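Local atomic coordinates of toxin Tse2 (Pseudomonas aeruginosa, PDB entry 5AKO), a protein that is secreted into recipient cells by the H1 type VI secretion system and probably acts there as an NAD-dependent cytotoxin on bacteria and eukaryotic cells. Residues T32-V37 with D115-D120; S101-A106 with L139-Y144. All coordinates share one frame; numbering follows the deposited sequence.

Contacts 1 and 2 have their centres about 9 Å apart. Both are partly buried antiparallel strand pairs. Contact 1 pairs strand 33-37 with strand 114-118, a two-stranded sheet beside helix 154-176. It lies deeper, centred about 8 Å from the chain centre, and no other chain touches it. Contact 2 joins strand 100-103 to strand 141-148 of a larger sheet. Its centre lies about 12 Å out, and it meets another subunit. Tyr34 N lies 2.8 Å from Phe103 O, a probable hydrogen bond between strands 33-37 and 100-103. Contact 1 rests on backbone bonds and apolar packing, with one threonine hydroxyl holding a backbone N-H. Contact 2 adds a histidine-serine bond and side chains gripping backbone.

Contact 1 (T32-V37 with D115-D120); sequences TLYRAV and DFVIPD
Tyr34 and Val117 lie side by side and point the same way from neighbouring strands. CG2 of Val117 meets the ring obliquely, 4.0 Å from Tyr34 CE2. Asp115 approaches the same ring differently: its CB sits at the edge, near the ring plane, and its carboxylate is turned 78° from the ring. The Asp115 carboxylate also bonds through OD2 to the backbone N of Gly107. Just before the strand, Thr32 CG2 crosses to Val117 CG1 at 3.6 Å. CG2 of Thr32 is anti to its backbone N, which leaves OG1 (chi1 -61°) for another partner. That partner is the backbone N of Asp120, 3.0 Å from Thr32 OG1, with a nearly straight N-H...O angle of 174°. Asp120 OD1 itself forms a salt bridge with Lys175 of helix 154-176.

The pairing is an antiparallel two-stranded sheet. Leu33 with Ile118 and Arg35 with Phe116 are hydrogen-bonded pairs. Ile118 N reaches Leu33 O at 2.7 Å, and Arg35 N reaches Phe116 O at 2.9 Å.

On the face of Leu33 and Ile118, the two CB atoms are 4.3 Å apart. Phe116 leads its ring away to Val165 and Ala168 of helix 154-176. Arg35 also leaves the pair, and its guanidinium bonds to the carbonyls of Leu65 and Ser101. Val37 CG2 packs on Phe116 CB at 3.9 Å.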
loop_
_atom_site.group_PDB
_atom_site.type_symbol
_atom_site.label_atom_id
_atom_site.label_comp_id
_atom_site.label_asym_id
_atom_site.label_seq_id
_atom_site.Cartn_x
_atom_site.Cartn_y
_atom_site.Cartn_z
ATOM N N THR C 32 7.444 -28.269 13.682
ATOM C CA THR C 32 7.443 -28.800 12.324
ATOM C C THR C 32 6.876 -27.767 11.354
ATOM O O THR C 32 5.798 -27.249 11.574
ATOM C CB THR C 32 6.674 -30.133 12.218
ATOM O OG1 THR C 32 7.322 -31.077 13.062
ATOM C CG2 THR C 32 6.713 -30.730 10.777
ATOM N N LEU C 33 7.641 -27.492 10.298
ATOM C CA LEU C 33 7.324 -26.521 9.254
ATOM C C LEU C 33 7.283 -27.221 7.874
ATOM O O LEU C 33 8.011 -28.184 7.638
ATOM C CB LEU C 33 8.384 -25.390 9.244
ATOM C CG LEU C 33 8.493 -24.619 10.591
ATOM C CD1 LEU C 33 9.749 -23.773 10.735
ATOM C CD2 LEU C 33 7.289 -23.738 10.789
ATOM N N TYR C 34 6.458 -26.702 6.987
ATOM C CA TYR C 34 6.156 -27.326 5.722
ATOM C C TYR C 34 6.350 -26.310 4.600
ATOM O O TYR C 34 5.826 -25.206 4.664
ATOM C CB TYR C 34 4.686 -27.787 5.694
ATOM C CG TYR C 34 4.333 -28.785 6.740
ATOM C CD1 TYR C 34 3.973 -28.374 8.047
ATOM C CD2 TYR C 34 4.355 -30.158 6.464
ATOM C CE1 TYR C 34 3.638 -29.295 9.024
ATOM C CE2 TYR C 34 4.012 -31.102 7.446
ATOM C CZ TYR C 34 3.644 -30.650 8.722
ATOM O OH TYR C 34 3.301 -31.558 9.699
ATOM N N ARG C 35 7.027 -26.732 3.535
ATOM C CA ARG C 35 7.326 -25.891 2.370
ATOM C C ARG C 35 6.581 -26.449 1.189
ATOM O O ARG C 35 6.785 -27.599 0.825
ATOM C CB ARG C 35 8.826 -25.973 2.122
ATOM C CG ARG C 35 9.304 -25.487 0.782
ATOM C CD ARG C 35 9.149 -24.003 0.692
ATOM N NE ARG C 35 9.728 -23.448 -0.513
ATOM C CZ ARG C 35 9.593 -22.180 -0.900
ATOM N NH1 ARG C 35 8.885 -21.305 -0.189
ATOM N NH2 ARG C 35 10.134 -21.785 -2.025
ATOM N N ALA C 36 5.678 -25.673 0.606
ATOM C CA ALA C 36 4.941 -26.110 -0.575
ATOM C C ALA C 36 5.918 -26.337 -1.762
ATOM O O ALA C 36 6.868 -25.577 -1.934
ATOM C CB ALA C 36 3.920 -25.084 -0.962
ATOM N N VAL C 37 5.668 -27.413 -2.512
ATOM C CA VAL C 37 6.491 -27.850 -3.599
ATOM C C VAL C 37 5.621 -27.897 -4.850
ATOM O O VAL C 37 4.692 -28.684 -4.931
ATOM C CB VAL C 37 7.052 -29.269 -3.376
ATOM C CG1 VAL C 37 7.845 -29.721 -4.599
ATOM C CG2 VAL C 37 7.950 -29.314 -2.168
ATOM N N ASP C 115 4.232 -31.289 0.161
ATOM C CA ASP C 115 4.966 -30.491 1.132
ATOM C C ASP C 115 6.257 -31.162 1.451
ATOM O O ASP C 115 6.269 -32.352 1.773
ATOM C CB ASP C 115 4.131 -30.357 2.391
ATOM C CG ASP C 115 2.817 -29.581 2.156
ATOM O OD1 ASP C 115 2.855 -28.331 1.982
ATOM O OD2 ASP C 115 1.745 -30.227 2.185
ATOM N N PHE C 116 7.340 -30.403 1.395
ATOM C CA PHE C 116 8.580 -30.857 1.929
ATOM C C PHE C 116 8.544 -30.508 3.397
ATOM O O PHE C 116 8.246 -29.368 3.724
ATOM C CB PHE C 116 9.732 -30.154 1.239
ATOM C CG PHE C 116 11.060 -30.427 1.863
ATOM C CD1 PHE C 116 11.722 -31.591 1.591
ATOM C CD2 PHE C 116 11.625 -29.537 2.750
ATOM C CE1 PHE C 116 12.954 -31.866 2.172
ATOM C CE2 PHE C 116 12.834 -29.823 3.369
ATOM C CZ PHE C 116 13.503 -30.981 3.077
ATOM N N VAL C 117 8.924 -31.462 4.269
ATOM C CA VAL C 117 8.731 -31.346 5.732
ATOM C C VAL C 117 10.032 -31.035 6.444
ATOM O O VAL C 117 11.013 -31.701 6.203
ATOM C CB VAL C 117 8.247 -32.658 6.357
ATOM C CG1 VAL C 117 8.011 -32.445 7.832
ATOM C CG2 VAL C 117 6.971 -33.186 5.673
ATOM N N ILE C 118 10.026 -30.015 7.306
ATOM C CA ILE C 118 11.161 -29.626 8.131
ATOM C C ILE C 118 10.765 -29.923 9.569
ATOM O O ILE C 118 9.925 -29.196 10.167
ATOM C CB ILE C 118 11.493 -28.151 7.987
ATOM C CG1 ILE C 118 11.826 -27.826 6.516
ATOM C CG2 ILE C 118 12.651 -27.774 8.902
ATOM C CD1 ILE C 118 12.242 -26.371 6.302
ATOM N N PRO C 119 11.279 -31.046 10.104
ATOM C CA PRO C 119 10.652 -31.478 11.356
ATOM C C PRO C 119 11.106 -30.648 12.528
ATOM O O PRO C 119 12.225 -30.125 12.517
ATOM C CB PRO C 119 11.134 -32.919 11.502
ATOM C CG PRO C 119 11.249 -33.367 10.066
ATOM C CD PRO C 119 11.874 -32.178 9.386
ATOM N N ASP C 120 10.249 -30.510 13.531
ATOM C CA ASP C 120 10.724 -29.990 14.810
ATOM C C ASP C 120 12.079 -30.628 15.078
ATOM O O ASP C 120 12.252 -31.817 14.830
ATOM C CB ASP C 120 9.768 -30.379 15.937
ATOM C CG ASP C 120 9.636 -31.879 16.074
ATOM O OD1 ASP C 120 9.138 -32.502 15.120
ATOM O OD2 ASP C 120 10.051 -32.452 17.110
#

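Contact 2 (S101-A106 with L139-Y144); sequences SVFDRA and LQATHY
The His143 ring turns an edge toward the face of Phe103, an offset edge-to-face pair with planes at 85°. His143 CD2 comes within 3.6 Å of Phe103 CE1. Both ring nitrogens are hydrogen-bonded. His143 NE2 shares a 2.7 Å hydrogen bond with Ser101 OG, which lies in the ring plane, and ND1 bonds to Asp133. The three residues have charge-relay geometry, though no such role is established. Leu139 CD1 and Ala141 CB also pack on the Phe103 ring. A neighbouring subunit packs apolar side chains on Ser101, Phe103 and His143. On the opposite face, Val102 CG2 packs on Tyr144 CB; the two form a hydrogen-bonded antiparallel pair.

The side of Asp104 and Arg105 is looser and more polar. Asp104 OD1 takes the backbone N of Thr142 at 2.9 Å, from above the carboxylate plane. A water links Asp104 OD2 to Thr142 OG1. The extended Arg105 chain lays its guanidinium edge against two carbonyls: NE to Gln140 O at 2.9 Å and NH2 to Leu139 O at 2.7 Å.

Gln140 and Ala141 form a G1 beta bulge opposite Asn136 of strand 128-136. Strand 141-148 lies between 128-136 and 100-103, whose Val102 packs on Leu33 of strand 33-37.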
loop_
_atom_site.group_PDB
_atom_site.type_symbol
_atom_site.label_atom_id
_atom_site.label_comp_id
_atom_site.label_asym_id
_atom_site.label_seq_id
_atom_site.Cartn_x
_atom_site.Cartn_y
_atom_site.Cartn_z
ATOM N N SER C 101 9.221 -18.784 2.398
ATOM C CA SER C 101 7.975 -19.025 3.119
ATOM C C SER C 101 7.767 -20.468 3.467
ATOM O O SER C 101 7.823 -21.332 2.586
ATOM C CB SER C 101 6.784 -18.591 2.288
ATOM O OG SER C 101 6.709 -17.170 2.191
ATOM N N VAL C 102 7.503 -20.725 4.756
ATOM C CA VAL C 102 6.992 -22.013 5.188
ATOM C C VAL C 102 5.854 -21.818 6.185
ATOM O O VAL C 102 5.678 -20.715 6.692
ATOM C CB VAL C 102 8.084 -22.873 5.798
ATOM C CG1 VAL C 102 9.097 -23.256 4.749
ATOM C CG2 VAL C 102 8.743 -22.175 6.971
ATOM N N PHE C 103 5.089 -22.874 6.467
ATOM C CA PHE C 103 3.949 -22.781 7.372
ATOM C C PHE C 103 4.023 -23.915 8.387
ATOM O O PHE C 103 4.808 -24.850 8.226
ATOM C CB PHE C 103 2.671 -22.937 6.588
ATOM C CG PHE C 103 2.427 -21.839 5.631
ATOM C CD1 PHE C 103 1.854 -20.655 6.056
ATOM C CD2 PHE C 103 2.811 -21.965 4.322
ATOM C CE1 PHE C 103 1.629 -19.617 5.185
ATOM C CE2 PHE C 103 2.561 -20.942 3.429
ATOM C CZ PHE C 103 1.969 -19.768 3.872
ATOM N N ASP C 104 3.144 -23.851 9.378
ATOM C CA ASP C 104 3.128 -24.818 10.478
ATOM C C ASP C 104 2.060 -25.911 10.301
ATOM O O ASP C 104 1.745 -26.636 11.240
ATOM C CB ASP C 104 2.949 -24.081 11.835
ATOM C CG ASP C 104 1.558 -23.442 11.995
ATOM O OD1 ASP C 104 0.842 -23.199 10.968
ATOM O OD2 ASP C 104 1.189 -23.152 13.162
ATOM N N ARG C 105 1.483 -26.013 9.119
ATOM C CA ARG C 105 0.717 -27.209 8.797
ATOM C C ARG C 105 0.836 -27.476 7.316
ATOM O O ARG C 105 1.345 -26.625 6.575
ATOM C CB ARG C 105 -0.749 -27.080 9.223
ATOM C CG ARG C 105 -1.573 -26.174 8.351
ATOM C CD ARG C 105 -3.030 -26.091 8.804
ATOM N NE ARG C 105 -3.736 -25.108 7.970
ATOM C CZ ARG C 105 -4.206 -25.334 6.736
ATOM N NH1 ARG C 105 -4.058 -26.519 6.150
ATOM N NH2 ARG C 105 -4.840 -24.358 6.083
ATOM N N ALA C 106 0.353 -28.652 6.896
ATOM C CA ALA C 106 0.461 -29.119 5.510
ATOM C C ALA C 106 -0.705 -28.695 4.647
ATOM O O ALA C 106 -1.817 -28.511 5.125
ATOM C CB ALA C 106 0.544 -30.637 5.487
ATOM N N LEU C 139 -5.630 -18.379 5.524
ATOM C CA LEU C 139 -4.994 -19.660 5.351
ATOM C C LEU C 139 -5.031 -20.495 6.593
ATOM O O LEU C 139 -4.657 -21.656 6.558
ATOM C CB LEU C 139 -3.522 -19.445 4.928
ATOM C CG LEU C 139 -3.332 -18.687 3.605
ATOM C CD1 LEU C 139 -1.883 -18.403 3.270
ATOM C CD2 LEU C 139 -3.996 -19.469 2.478
ATOM N N GLN C 140 -5.423 -19.913 7.708
ATOM C CA GLN C 140 -5.529 -20.673 8.934
ATOM C C GLN C 140 -4.250 -21.411 9.181
ATOM O O GLN C 140 -4.240 -22.624 9.380
ATOM C CB GLN C 140 -6.667 -21.689 8.863
ATOM C CG GLN C 140 -8.001 -21.107 8.476
ATOM C CD GLN C 140 -9.078 -22.169 8.539
ATOM O OE1 GLN C 140 -9.468 -22.617 9.625
ATOM N NE2 GLN C 140 -9.526 -22.612 7.388
ATOM N N ALA C 141 -3.169 -20.664 9.172
ATOM C CA ALA C 141 -1.874 -21.231 9.439
ATOM C C ALA C 141 -0.962 -20.120 9.763
ATOM O O ALA C 141 -1.175 -18.988 9.346
ATOM C CB ALA C 141 -1.346 -22.000 8.218
ATOM N N THR C 142 0.069 -20.429 10.504
ATOM C CA THR C 142 1.009 -19.381 10.904
ATOM C C THR C 142 2.143 -19.400 9.926
ATOM O O THR C 142 2.711 -20.459 9.664
ATOM C CB THR C 142 1.565 -19.607 12.337
ATOM O OG1 THR C 142 0.503 -19.395 13.275
ATOM C CG2 THR C 142 2.672 -18.602 12.619
ATOM N N HIS C 143 2.507 -18.231 9.441
ATOM C CA HIS C 143 3.595 -18.129 8.441
ATOM C C HIS C 143 4.959 -17.934 9.109
ATOM O O HIS C 143 5.045 -17.248 10.148
ATOM C CB HIS C 143 3.332 -16.926 7.562
ATOM C CG HIS C 143 4.327 -16.767 6.461
ATOM N ND1 HIS C 143 5.550 -16.160 6.635
ATOM C CD2 HIS C 143 4.272 -17.135 5.166
ATOM C CE1 HIS C 143 6.196 -16.145 5.485
ATOM N NE2 HIS C 143 5.443 -16.739 4.583
ATOM N N TYR C 144 6.013 -18.494 8.505
ATOM C CA TYR C 144 7.361 -18.351 8.991
ATOM C C TYR C 144 8.300 -18.035 7.831
ATOM O O TYR C 144 8.004 -18.400 6.683
ATOM C CB TYR C 144 7.827 -19.628 9.657
ATOM C CG TYR C 144 7.214 -19.978 11.026
ATOM C CD1 TYR C 144 5.961 -20.519 11.122
ATOM C CD2 TYR C 144 7.928 -19.819 12.186
ATOM C CE1 TYR C 144 5.412 -20.859 12.346
ATOM C CE2 TYR C 144 7.423 -20.151 13.410
ATOM C CZ TYR C 144 6.139 -20.654 13.493
ATOM O OH TYR C 144 5.575 -21.004 14.704
HETATM O O HOH W 1 -0.637 -21.655 13.893
#